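Putative acyl-CoA N-acyltransferase (Klebsiella pneumoniae subsp. pneumoniae, PDB 3LOD) probably transfers an acyl group from acyl-coenzyme A to an acceptor amine, as a member of the GNAT acetyltransferase family. Local coordinates at residues 79-82 and 83-86. Residues are numbered along the deposited sequence; the frame is centred on the assembly and turned at random.
Sequences RVYI and DPQH
Y81 and P84 meet where strand 74-82 gives way to the loop that follows, a compact example of how a beta strand can be finished by an Asx turn. The apolar part of the junction is small. The tyrosine ring reaches forward along the chain, its CG anti to the backbone N (chi1 175°), and lies across the proline at about a right angle. Y81 OH comes 3.3 Å from P84 CD. On the opposite face of the strand, the CG2 branch of I82 lies beside the residue's own carbonyl carbon, with CG2 4.3 Å from H86 CB.

No direct hydrogen bond joins residues 79-82 to 83-86; a water does, and D83 divides its polar partners between its two oxygens. The water, in the plane of the Y81 ring at its edge, joins Y81 OH (2.7 Å) to D83 OD1, to which it donates (2.6 Å). The other oxygen, D83 OD2, accepts from Q85 N at 3.0 Å; this donor stands above the carboxylate plane, 54° out of it, and closes the Asx turn. H86 ND1 and Q85 NE2 add weak bonds to OD2. The backbone bond from H86 N to D83 O (2.7 Å) closes a type I beta turn from D83 to H86, overlapping the Asx turn.

In the GNAT fold, this places the turn between the central strand 74-82 and helix 91-104. It leads into the glycine-containing loop that in GNAT relatives holds the coenzyme A pyrophosphate, so it probably sits beside the cofactor site. R87, next in the chain, bonds through NE to I82 O, Y81 and D83 pair by backbone with C64 and V62 of strand 61-69, and helix 14-26 packs on Y81 through L19, A22 and L23.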
loop_
_atom_site.group_PDB
_atom_site.type_symbol
_atom_site.label_atom_id
_atom_site.label_comp_id
_atom_site.label_asym_id
_atom_site.label_seq_id
_atom_site.Cartn_x
_atom_site.Cartn_y
_atom_site.Cartn_z
ATOM N N ARG A 79 -4.342 0.933 0.144
ATOM C CA ARG A 79 -4.764 -0.233 0.890
ATOM C C ARG A 79 -3.660 -0.948 1.582
ATOM O O ARG A 79 -3.688 -2.168 1.635
ATOM C CB ARG A 79 -5.525 -1.244 0.027
ATOM C CG ARG A 79 -6.696 -0.714 -0.806
ATOM C CD ARG A 79 -7.589 0.263 -0.066
ATOM N NE ARG A 79 -8.997 -0.029 -0.263
ATOM C CZ ARG A 79 -9.894 0.211 0.682
ATOM N NH1 ARG A 79 -11.186 -0.105 0.487
ATOM N NH2 ARG A 79 -9.472 0.741 1.845
ATOM N N VAL A 80 -2.724 -0.218 2.160
ATOM C CA VAL A 80 -1.633 -0.789 2.944
ATOM C C VAL A 80 -2.016 -0.944 4.402
ATOM O O VAL A 80 -2.454 0.023 5.055
ATOM C CB VAL A 80 -0.381 0.146 2.840
ATOM C CG1 VAL A 80 0.793 -0.365 3.687
ATOM C CG2 VAL A 80 0.011 0.235 1.396
ATOM N N TYR A 81 -1.798 -2.117 4.970
ATOM C CA TYR A 81 -2.152 -2.356 6.376
ATOM C C TYR A 81 -1.326 -3.521 6.849
ATOM O O TYR A 81 -1.094 -4.469 6.061
ATOM C CB TYR A 81 -3.583 -2.789 6.415
ATOM C CG TYR A 81 -4.116 -3.201 7.776
ATOM C CD1 TYR A 81 -4.454 -2.224 8.762
ATOM C CD2 TYR A 81 -4.376 -4.555 8.063
ATOM C CE1 TYR A 81 -5.021 -2.622 10.019
ATOM C CE2 TYR A 81 -4.942 -4.954 9.304
ATOM C CZ TYR A 81 -5.254 -3.970 10.270
ATOM O OH TYR A 81 -5.817 -4.319 11.479
ATOM N N ILE A 82 -0.908 -3.474 8.114
ATOM C CA ILE A 82 -0.240 -4.588 8.813
ATOM C C ILE A 82 -1.026 -4.817 10.087
ATOM O O ILE A 82 -1.235 -3.863 10.876
ATOM C CB ILE A 82 1.163 -4.170 9.297
ATOM C CG1 ILE A 82 2.055 -3.681 8.154
ATOM C CG2 ILE A 82 1.780 -5.259 10.177
ATOM C CD1 ILE A 82 2.251 -4.684 7.012
ATOM N N ASP A 83 -1.480 -6.062 10.292
ATOM C CA ASP A 83 -2.138 -6.431 11.521
ATOM C C ASP A 83 -1.332 -6.061 12.752
ATOM O O ASP A 83 -0.222 -6.555 12.920
ATOM C CB ASP A 83 -2.309 -7.924 11.588
ATOM C CG ASP A 83 -2.979 -8.344 12.873
ATOM O OD1 ASP A 83 -4.216 -8.193 12.933
ATOM O OD2 ASP A 83 -2.288 -8.763 13.836
ATOM N N PRO A 84 -1.920 -5.267 13.657
ATOM C CA PRO A 84 -1.375 -4.771 14.933
ATOM C C PRO A 84 -0.439 -5.720 15.721
ATOM O O PRO A 84 0.515 -5.264 16.415
ATOM C CB PRO A 84 -2.647 -4.490 15.745
ATOM C CG PRO A 84 -3.539 -3.899 14.666
ATOM C CD PRO A 84 -3.329 -4.874 13.513
ATOM N N GLN A 85 -0.687 -7.016 15.628
ATOM C CA GLN A 85 0.117 -7.935 16.418
ATOM C C GLN A 85 1.437 -8.216 15.747
ATOM O O GLN A 85 2.305 -8.838 16.370
ATOM C CB GLN A 85 -0.585 -9.243 16.598
ATOM C CG GLN A 85 -1.730 -9.223 17.545
ATOM C CD GLN A 85 -2.480 -10.542 17.407
ATOM O OE1 GLN A 85 -2.262 -11.494 18.184
ATOM N NE2 GLN A 85 -3.319 -10.632 16.358
ATOM N N HIS A 86 1.603 -7.746 14.510
ATOM C CA HIS A 86 2.813 -8.032 13.762
ATOM C C HIS A 86 3.696 -6.816 13.501
ATOM O O HIS A 86 4.790 -6.925 12.925
ATOM C CB HIS A 86 2.482 -8.841 12.515
ATOM C CG HIS A 86 1.988 -10.211 12.843
ATOM N ND1 HIS A 86 0.682 -10.462 13.216
ATOM C CD2 HIS A 86 2.650 -11.391 12.968
ATOM C CE1 HIS A 86 0.544 -11.748 13.480
ATOM N NE2 HIS A 86 1.725 -12.334 13.333
HETATM O O HOH W 1 -6.117 -6.988 11.605
#